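PDB 3OKZ: cell envelope-related transcriptional attenuator domain-containing protein from Streptococcus agalactiae, which is not functionally characterised but belongs to the LytR/CpsA/Psr family, whose members probably transfer glycopolymers from lipid carriers to the bacterial cell wall. Local coordinates for residues A[15-20]-A[50-55]; A[104-109]-A[273-278]; A[129-134]-A[157-162]. All coordinates share one frame; numbering follows the deposited sequence.

Contact 1: residues A[15-20]-A[50-55]; sequences EETKPF and INPKTN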
loop_
_atom_site.group_PDB
_atom_site.type_symbol
_atom_site.label_atom_id
_atom_site.label_comp_id
_atom_site.label_asym_id
_atom_site.label_seq_id
_atom_site.Cartn_x
_atom_site.Cartn_y
_atom_site.Cartn_z
ATOM N N GLU A 15 -15.304 14.572 -6.841
ATOM C CA GLU A 15 -16.510 15.280 -7.256
ATOM C C GLU A 15 -16.139 16.495 -8.085
ATOM O O GLU A 15 -17.001 17.132 -8.684
ATOM C CB GLU A 15 -17.319 15.728 -6.037
ATOM C CG GLU A 15 -17.734 14.585 -5.139
ATOM C CD GLU A 15 -16.628 14.159 -4.208
ATOM O OE1 GLU A 15 -16.585 14.702 -3.086
ATOM O OE2 GLU A 15 -15.804 13.299 -4.594
ATOM N N GLU A 16 -14.848 16.801 -8.126
ATOM C CA GLU A 16 -14.356 17.953 -8.864
ATOM C C GLU A 16 -13.267 17.552 -9.847
ATOM O O GLU A 16 -12.530 18.398 -10.339
ATOM C CB GLU A 16 -13.815 18.979 -7.875
ATOM C CG GLU A 16 -14.747 19.167 -6.694
ATOM C CD GLU A 16 -14.169 20.043 -5.615
ATOM O OE1 GLU A 16 -14.861 20.246 -4.597
ATOM O OE2 GLU A 16 -13.030 20.528 -5.779
ATOM N N THR A 17 -13.174 16.255 -10.123
ATOM C CA THR A 17 -12.184 15.715 -11.040
ATOM C C THR A 17 -10.790 16.304 -10.818
ATOM O O THR A 17 -10.072 16.619 -11.780
ATOM C CB THR A 17 -12.592 15.953 -12.503
ATOM O OG1 THR A 17 -14.009 15.787 -12.640
ATOM C CG2 THR A 17 -11.897 14.940 -13.412
ATOM N N LYS A 18 -10.417 16.437 -9.546
ATOM C CA LYS A 18 -9.119 16.974 -9.137
ATOM C C LYS A 18 -8.187 15.809 -8.774
ATOM O O LYS A 18 -8.639 14.792 -8.239
ATOM C CB LYS A 18 -9.313 17.890 -7.924
ATOM C CG LYS A 18 -8.051 18.587 -7.438
ATOM C CD LYS A 18 -7.509 19.592 -8.462
ATOM C CE LYS A 18 -6.118 20.099 -8.065
ATOM N NZ LYS A 18 -5.446 20.885 -9.142
ATOM N N PRO A 19 -6.875 15.936 -9.067
ATOM C CA PRO A 19 -5.899 14.882 -8.759
ATOM C C PRO A 19 -6.029 14.465 -7.299
ATOM O O PRO A 19 -6.303 15.300 -6.434
ATOM C CB PRO A 19 -4.564 15.563 -9.030
ATOM C CG PRO A 19 -4.889 16.504 -10.120
ATOM C CD PRO A 19 -6.199 17.093 -9.675
ATOM N N PHE A 20 -5.832 13.188 -7.000
ATOM C CA PHE A 20 -5.970 12.804 -5.613
ATOM C C PHE A 20 -5.050 11.687 -5.165
ATOM O O PHE A 20 -4.392 11.041 -5.980
ATOM C CB PHE A 20 -7.420 12.443 -5.334
ATOM C CG PHE A 20 -7.870 11.179 -6.007
ATOM C CD1 PHE A 20 -7.806 9.957 -5.337
ATOM C CD2 PHE A 20 -8.371 11.207 -7.309
ATOM C CE1 PHE A 20 -8.239 8.784 -5.956
ATOM C CE2 PHE A 20 -8.808 10.032 -7.935
ATOM C CZ PHE A 20 -8.743 8.822 -7.259
ATOM N N ILE A 50 -3.230 9.884 -8.463
ATOM C CA ILE A 50 -3.953 9.841 -9.740
ATOM C C ILE A 50 -4.216 11.287 -10.135
ATOM O O ILE A 50 -4.830 12.043 -9.373
ATOM C CB ILE A 50 -5.328 9.125 -9.638
ATOM C CG1 ILE A 50 -5.165 7.724 -9.049
ATOM C CG2 ILE A 50 -5.959 9.024 -11.019
ATOM C CD1 ILE A 50 -5.998 7.495 -7.803
ATOM N N ASN A 51 -3.733 11.677 -11.310
ATOM C CA ASN A 51 -3.920 13.042 -11.790
ATOM C C ASN A 51 -4.630 13.002 -13.130
ATOM O O ASN A 51 -4.007 12.763 -14.170
ATOM C CB ASN A 51 -2.578 13.740 -11.950
ATOM C CG ASN A 51 -2.730 15.208 -12.247
ATOM O OD1 ASN A 51 -3.445 15.593 -13.167
ATOM N ND2 ASN A 51 -2.055 16.041 -11.468
ATOM N N PRO A 52 -5.947 13.249 -13.128
ATOM C CA PRO A 52 -6.759 13.231 -14.349
ATOM C C PRO A 52 -6.243 14.203 -15.403
ATOM O O PRO A 52 -6.374 13.975 -16.609
ATOM C CB PRO A 52 -8.142 13.605 -13.833
ATOM C CG PRO A 52 -7.827 14.541 -12.706
ATOM C CD PRO A 52 -6.712 13.809 -11.999
ATOM N N LYS A 53 -5.642 15.281 -14.917
ATOM C CA LYS A 53 -5.097 16.337 -15.755
ATOM C C LYS A 53 -3.869 15.861 -16.537
ATOM O O LYS A 53 -3.938 15.675 -17.753
ATOM C CB LYS A 53 -4.747 17.532 -14.857
ATOM C CG LYS A 53 -4.610 18.869 -15.545
ATOM C CD LYS A 53 -4.438 19.979 -14.516
ATOM C CE LYS A 53 -3.201 19.761 -13.651
ATOM N NZ LYS A 53 -3.005 20.853 -12.657
ATOM N N THR A 54 -2.755 15.655 -15.833
ATOM C CA THR A 54 -1.507 15.210 -16.452
ATOM C C THR A 54 -1.636 13.801 -17.003
ATOM O O THR A 54 -0.707 13.287 -17.641
ATOM C CB THR A 54 -0.356 15.190 -15.455
ATOM O OG1 THR A 54 -0.533 14.089 -14.547
ATOM C CG2 THR A 54 -0.309 16.497 -14.681
ATOM N N ASN A 55 -2.777 13.172 -16.722
ATOM C CA ASN A 55 -3.063 11.823 -17.201
ATOM C C ASN A 55 -1.983 10.822 -16.766
ATOM O O ASN A 55 -1.362 10.163 -17.601
ATOM C CB ASN A 55 -3.163 11.857 -18.726
ATOM C CG ASN A 55 -3.970 10.720 -19.275
ATOM O OD1 ASN A 55 -5.139 10.562 -18.936
ATOM N ND2 ASN A 55 -3.356 9.919 -20.135
#
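With CG between the backbone N and the carbonyl carbon (chi1 69°), the side chain of Phe-20 lies alongside that of Ile-50, whose CG1 is beside its own backbone N (chi1 -54°). The two point the same way, and Ile-50 CB sits over one ring face near the rim, 4.0 Å from Phe-20 CE2. Their backbones form an antiparallel hydrogen-bonded pair joining the start of strand 20-28 to the end of strand 41-51, neighbours in the middle of the large mixed sheet: Phe-20 N donates to Ile-50 O at 2.8 Å, and Ile-50 N returns a bond to Phe-20 O at 3.0 Å. Asn-51 CG is anti to N (chi1 -172°), which lays the amide along the Pro-19 ring, ND2 3.5 Å from Pro-19 CB and hydrogen-bonded to Glu-277 O. Pro-52 crosses Pro-19 at about a right angle, its CD 3.8 Å from Pro-19 CG, and also meets Thr-17 CG2. The NZ atoms of Lys-18 and Lys-53, close together, both form salt bridges with Asp-279, while Tyr-234 packs edge-to-face with Phe-20. Two backbone bonds fix Phe-20 opposite Ile-50, proline packing continues beyond them, and Asp-279 probably balances the two ammonium groups.

Contact 2: residues A[104-109]-A[273-278]; sequences LLDINV and RIKKEL
Apolar contact begins with Leu-105 and Ile-274, whose side chains cross at about a right angle with Leu-105 CD1 3.9 Å from Ile-274 CD1. The other branch of the same isoleucine serves Ile-107: Ile-274 CG2 stands 4.2 Å from Ile-107 CD1. That CD1 methyl group also meets Leu-278, with CD2 of Leu-278 as its partner. Ile-107 spans this distance because CG1 is anti to the backbone N (chi1 -174°) and the chain runs on fully extended to CD1. The packing illustrates how an alpha/beta fold covers its central sheet: the C-terminal ends of helices 93-105 and 264-277 lie together against strand 41-51, where Leu-47 touches both Leu-105 and Ile-274, and Thr-49 touches Leu-278. Ionic contact is confined to one pair across these segments. Lys-275, extended beyond CG, reaches across to the turn that follows helix 93-105, so that NZ donates to Asp-106 OD2 at 2.7 Å in a salt bridge. The ammonium group comes to the anti side of that oxygen, 16° out of the carboxylate plane. Asp-106 is the first residue to leave helix 93-105, with a positive phi of 63°. Lys-275 NZ has a second, weak hydrogen bond to Ser-283 OG.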
loop_
_atom_site.group_PDB
_atom_site.type_symbol
_atom_site.label_atom_id
_atom_site.label_comp_id
_atom_site.label_asym_id
_atom_site.label_seq_id
_atom_site.Cartn_x
_atom_site.Cartn_y
_atom_site.Cartn_z
ATOM N N LEU A 104 3.985 10.822 8.047
ATOM C CA LEU A 104 5.208 10.305 7.453
ATOM C C LEU A 104 5.589 11.107 6.210
ATOM O O LEU A 104 6.727 11.555 6.067
ATOM C CB LEU A 104 5.022 8.839 7.060
ATOM C CG LEU A 104 5.919 8.297 5.930
ATOM C CD1 LEU A 104 7.391 8.338 6.339
ATOM C CD2 LEU A 104 5.489 6.880 5.587
ATOM N N LEU A 105 4.624 11.282 5.313
ATOM C CA LEU A 105 4.860 12.004 4.073
ATOM C C LEU A 105 4.605 13.504 4.117
ATOM O O LEU A 105 4.946 14.202 3.168
ATOM C CB LEU A 105 4.012 11.406 2.964
ATOM C CG LEU A 105 4.231 9.931 2.653
ATOM C CD1 LEU A 105 3.194 9.497 1.615
ATOM C CD2 LEU A 105 5.651 9.712 2.143
ATOM N N ASP A 106 4.012 14.001 5.198
ATOM C CA ASP A 106 3.717 15.431 5.310
ATOM C C ASP A 106 2.725 15.830 4.224
ATOM O O ASP A 106 3.018 16.676 3.367
ATOM C CB ASP A 106 4.989 16.264 5.148
ATOM C CG ASP A 106 4.733 17.744 5.323
ATOM O OD1 ASP A 106 4.161 18.116 6.368
ATOM O OD2 ASP A 106 5.095 18.534 4.427
ATOM N N ILE A 107 1.549 15.210 4.265
ATOM C CA ILE A 107 0.512 15.461 3.278
ATOM C C ILE A 107 -0.811 14.877 3.754
ATOM O O ILE A 107 -0.847 13.953 4.571
ATOM C CB ILE A 107 0.892 14.810 1.922
ATOM C CG1 ILE A 107 -0.118 15.190 0.846
ATOM C CG2 ILE A 107 0.914 13.295 2.057
ATOM C CD1 ILE A 107 0.197 14.576 -0.502
ATOM N N ASN A 108 -1.904 15.436 3.252
ATOM C CA ASN A 108 -3.222 14.935 3.604
ATOM C C ASN A 108 -3.613 13.951 2.511
ATOM O O ASN A 108 -3.603 14.265 1.311
ATOM C CB ASN A 108 -4.223 16.092 3.713
ATOM C CG ASN A 108 -4.053 16.893 5.019
ATOM O OD1 ASN A 108 -4.789 17.851 5.282
ATOM N ND2 ASN A 108 -3.081 16.491 5.839
ATOM N N VAL A 109 -3.922 12.739 2.935
ATOM C CA VAL A 109 -4.290 11.666 2.014
ATOM C C VAL A 109 -5.787 11.653 1.693
ATOM O O VAL A 109 -6.586 11.122 2.457
ATOM C CB VAL A 109 -3.895 10.294 2.614
ATOM C CG1 VAL A 109 -4.177 9.187 1.621
ATOM C CG2 VAL A 109 -2.437 10.307 3.009
ATOM N N ARG A 273 7.962 14.647 -4.622
ATOM C CA ARG A 273 7.675 13.967 -5.882
ATOM C C ARG A 273 6.175 13.691 -5.866
ATOM O O ARG A 273 5.466 13.927 -6.851
ATOM C CB ARG A 273 8.462 12.655 -5.959
ATOM C CG ARG A 273 8.430 11.954 -7.306
ATOM C CD ARG A 273 7.518 10.734 -7.276
ATOM N NE ARG A 273 7.853 9.813 -6.189
ATOM C CZ ARG A 273 9.045 9.244 -6.013
ATOM N NH1 ARG A 273 10.049 9.490 -6.851
ATOM N NH2 ARG A 273 9.237 8.426 -4.986
ATOM N N ILE A 274 5.693 13.197 -4.730
ATOM C CA ILE A 274 4.273 12.910 -4.563
ATOM C C ILE A 274 3.491 14.221 -4.572
ATOM O O ILE A 274 2.467 14.332 -5.249
ATOM C CB ILE A 274 4.004 12.169 -3.237
ATOM C CG1 ILE A 274 4.609 10.767 -3.300
ATOM C CG2 ILE A 274 2.520 12.105 -2.965
ATOM C CD1 ILE A 274 4.212 9.871 -2.136
ATOM N N LYS A 275 3.975 15.213 -3.825
ATOM C CA LYS A 275 3.315 16.513 -3.766
ATOM C C LYS A 275 3.122 17.107 -5.162
ATOM O O LYS A 275 2.051 17.629 -5.472
ATOM C CB LYS A 275 4.118 17.473 -2.887
ATOM C CG LYS A 275 3.900 17.236 -1.408
ATOM C CD LYS A 275 4.856 18.013 -0.541
ATOM C CE LYS A 275 4.528 17.782 0.925
ATOM N NZ LYS A 275 5.608 18.271 1.817
ATOM N N LYS A 276 4.151 17.023 -6.004
ATOM C CA LYS A 276 4.037 17.544 -7.358
ATOM C C LYS A 276 2.876 16.858 -8.081
ATOM O O LYS A 276 2.204 17.472 -8.907
ATOM C CB LYS A 276 5.327 17.315 -8.144
ATOM C CG LYS A 276 5.231 17.766 -9.601
ATOM C CD LYS A 276 6.409 17.290 -10.454
ATOM C CE LYS A 276 7.741 17.854 -9.973
ATOM N NZ LYS A 276 8.887 17.406 -10.816
ATOM N N GLU A 277 2.642 15.585 -7.763
ATOM C CA GLU A 277 1.564 14.812 -8.386
ATOM C C GLU A 277 0.181 15.307 -7.991
ATOM O O GLU A 277 -0.720 15.375 -8.830
ATOM C CB GLU A 277 1.668 13.332 -8.004
ATOM C CG GLU A 277 2.897 12.645 -8.529
ATOM C CD GLU A 277 3.081 12.874 -10.007
ATOM O OE1 GLU A 277 2.064 12.857 -10.736
ATOM O OE2 GLU A 277 4.239 13.063 -10.441
ATOM N N LEU A 278 0.005 15.634 -6.714
ATOM C CA LEU A 278 -1.294 16.101 -6.247
ATOM C C LEU A 278 -1.452 17.611 -6.389
ATOM O O LEU A 278 -2.394 18.197 -5.838
ATOM C CB LEU A 278 -1.525 15.702 -4.783
ATOM C CG LEU A 278 -1.611 14.224 -4.381
ATOM C CD1 LEU A 278 -1.978 13.359 -5.592
ATOM C CD2 LEU A 278 -0.291 13.786 -3.788
#

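Contact 3: residues A[129-134]-A[157-162]; sequences GITVTN and THKING
A two-stranded antiparallel sheet, separate from the large mixed sheet of the LytR/CpsA/Psr fold, is formed here by strands 130-134 and 156-160. Ile-130 faces Ile-160 and Val-132 faces His-158 as hydrogen-bonded pairs; Thr-131 with Lys-159 and Thr-133 with Thr-157 are the non-hydrogen-bonded pairs between and beyond them. Val-132 N donates to His-158 O at 3.0 Å, and His-158 N answers to Val-132 O at 3.1 Å. At the other end, Ile-130 N reaches Ile-160 O at 3.2 Å, tilted from the carbonyl plane; the return bond is modelled too short for its length to be trusted.

The two faces differ in emphasis. On that of Ile-130, Val-132, His-158 and Ile-160, largely apolar, Ile-160 places CG1 between its backbone N and carbonyl carbon (chi1 58°), directing the chain across the strand pair. Its CD1 meets Val-132 CG2 at 3.6 Å, while its CG1 approaches Ile-130 CG1 at 4.0 Å. On the other face the hydroxyls Thr-133 OG1 and Thr-157 OG1 share a 2.7 Å hydrogen bond in which either could be the donor, and the CG2 methyls of Thr-131 and Thr-157 meet. Further along, a water joins Thr-131 OG1 to Lys-159 NZ, accepting from the ammonium at 2.7 Å. Bends at chi3 and chi4 fold this lysine back toward the start of strand 130-134, where NZ also bonds to Gly-128 O.

The isoleucine and valine face rests on helices: Ile-130 packs on Val-189 and Val-193 of helix 178-200, Val-132 on Lys-192 of that helix and on Tyr-168, and Ile-160 on Ala-165 of helix 162-168. Asn-161 takes the N-cap position of helix 162-168, so strand 156-160 passes directly into one of the helices that its own sheet covers.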
loop_
_atom_site.group_PDB
_atom_site.type_symbol
_atom_site.label_atom_id
_atom_site.label_comp_id
_atom_site.label_asym_id
_atom_site.label_seq_id
_atom_site.Cartn_x
_atom_site.Cartn_y
_atom_site.Cartn_z
ATOM N N GLY A 129 -8.119 -14.255 -13.580
ATOM C CA GLY A 129 -6.724 -14.497 -13.240
ATOM C C GLY A 129 -5.715 -13.639 -13.971
ATOM O O GLY A 129 -6.065 -12.898 -14.894
ATOM N N ILE A 130 -4.458 -13.728 -13.545
ATOM C CA ILE A 130 -3.385 -12.961 -14.179
ATOM C C ILE A 130 -2.177 -13.834 -14.477
ATOM O O ILE A 130 -2.039 -14.949 -13.932
ATOM C CB ILE A 130 -2.899 -11.818 -13.307
ATOM C CG1 ILE A 130 -2.246 -12.381 -12.043
ATOM C CG2 ILE A 130 -4.054 -10.877 -12.990
ATOM C CD1 ILE A 130 -1.650 -11.314 -11.152
ATOM N N THR A 131 -1.301 -13.293 -15.327
ATOM C CA THR A 131 -0.081 -13.954 -15.776
ATOM C C THR A 131 1.182 -13.329 -15.193
ATOM O O THR A 131 1.442 -12.151 -15.417
ATOM C CB THR A 131 -0.000 -13.893 -17.323
ATOM O OG1 THR A 131 -0.983 -14.771 -17.875
ATOM C CG2 THR A 131 1.373 -14.298 -17.833
ATOM N N VAL A 132 1.959 -14.119 -14.445
ATOM C CA VAL A 132 3.220 -13.644 -13.863
ATOM C C VAL A 132 4.351 -14.613 -14.163
ATOM O O VAL A 132 4.119 -15.795 -14.406
ATOM C CB VAL A 132 3.165 -13.490 -12.324
ATOM C CG1 VAL A 132 2.210 -12.368 -11.943
ATOM C CG2 VAL A 132 2.788 -14.822 -11.676
ATOM N N THR A 133 5.578 -14.100 -14.114
ATOM C CA THR A 133 6.774 -14.898 -14.390
ATOM C C THR A 133 7.633 -15.108 -13.137
ATOM O O THR A 133 8.077 -14.144 -12.509
ATOM C CB THR A 133 7.651 -14.210 -15.473
ATOM O OG1 THR A 133 6.866 -13.960 -16.649
ATOM C CG2 THR A 133 8.842 -15.082 -15.826
ATOM N N ASN A 134 7.864 -16.370 -12.780
ATOM C CA ASN A 134 8.669 -16.704 -11.606
ATOM C C ASN A 134 10.125 -16.805 -12.020
ATOM O O ASN A 134 10.575 -17.842 -12.491
ATOM C CB ASN A 134 8.205 -18.030 -11.003
ATOM C CG ASN A 134 9.164 -18.556 -9.956
ATOM O OD1 ASN A 134 9.706 -17.792 -9.157
ATOM N ND2 ASN A 134 9.370 -19.866 -9.944
ATOM N N THR A 157 6.555 -18.682 -16.739
ATOM C CA THR A 157 5.393 -17.822 -16.864
ATOM C C THR A 157 4.146 -18.682 -16.769
ATOM O O THR A 157 4.133 -19.815 -17.242
ATOM C CB THR A 157 5.377 -17.061 -18.210
ATOM O OG1 THR A 157 6.449 -16.103 -18.244
ATOM C CG2 THR A 157 4.049 -16.334 -18.394
ATOM N N HIS A 158 3.108 -18.150 -16.131
ATOM C CA HIS A 158 1.848 -18.864 -15.979
ATOM C C HIS A 158 0.725 -17.907 -15.629
ATOM O O HIS A 158 0.956 -16.830 -15.064
ATOM C CB HIS A 158 1.904 -19.889 -14.847
ATOM C CG HIS A 158 3.122 -20.751 -14.851
ATOM N ND1 HIS A 158 4.374 -20.267 -14.539
ATOM C CD2 HIS A 158 3.279 -22.068 -15.105
ATOM C CE1 HIS A 158 5.249 -21.251 -14.598
ATOM N NE2 HIS A 158 4.611 -22.355 -14.939
ATOM N N LYS A 159 -0.492 -18.309 -15.976
ATOM C CA LYS A 159 -1.657 -17.528 -15.625
ATOM C C LYS A 159 -2.023 -18.134 -14.279
ATOM O O LYS A 159 -2.388 -19.307 -14.199
ATOM C CB LYS A 159 -2.804 -17.742 -16.620
ATOM C CG LYS A 159 -4.178 -17.346 -16.041
ATOM C CD LYS A 159 -5.306 -17.511 -17.043
ATOM C CE LYS A 159 -5.191 -16.495 -18.163
ATOM N NZ LYS A 159 -5.237 -15.109 -17.626
ATOM N N ILE A 160 -1.901 -17.358 -13.216
ATOM C CA ILE A 160 -2.228 -17.900 -11.917
ATOM C C ILE A 160 -3.605 -17.426 -11.447
ATOM O O ILE A 160 -4.220 -16.570 -12.084
ATOM C CB ILE A 160 -1.157 -17.508 -10.890
ATOM C CG1 ILE A 160 -1.043 -15.990 -10.811
ATOM C CG2 ILE A 160 0.186 -18.117 -11.286
ATOM C CD1 ILE A 160 -0.121 -15.513 -9.711
ATOM N N ASN A 161 -4.093 -18.001 -10.349
ATOM C CA ASN A 161 -5.381 -17.614 -9.789
ATOM C C ASN A 161 -5.182 -16.737 -8.548
ATOM O O ASN A 161 -4.059 -16.376 -8.194
ATOM C CB ASN A 161 -6.205 -18.847 -9.398
ATOM C CG ASN A 161 -5.585 -19.629 -8.243
ATOM O OD1 ASN A 161 -4.765 -20.516 -8.452
ATOM N ND2 ASN A 161 -5.974 -19.291 -7.019
ATOM N N GLY A 162 -6.292 -16.396 -7.904
ATOM C CA GLY A 162 -6.249 -15.581 -6.704
ATOM C C GLY A 162 -5.361 -16.174 -5.635
ATOM O O GLY A 162 -4.443 -15.516 -5.168
HETATM O O HOH W 1 -3.627 -12.966 -18.115
#

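In the fold
Following the chain from the N terminus, contact 1 closes first, pairing the entry to strand 20-28 with the end of strand 41-51 after an excursion a little over half strand, with no helix. Contact 2 opens later, at the end of helix 93-105, and closes near the C terminus with helix 264-277, so the two are in series. Contact 3 is nested within the long loop of contact 2, on the opposite side of the chain's centre, the two centres about 33 Å apart. Contacts 1 and 2 touch, Asn-51 ND2 probably hydrogen-bonding to Glu-277 O and tying the central sheet to the end of helix 264-277; contact 3 closes a small two-stranded sheet that packs on helices 162-168 and 178-200.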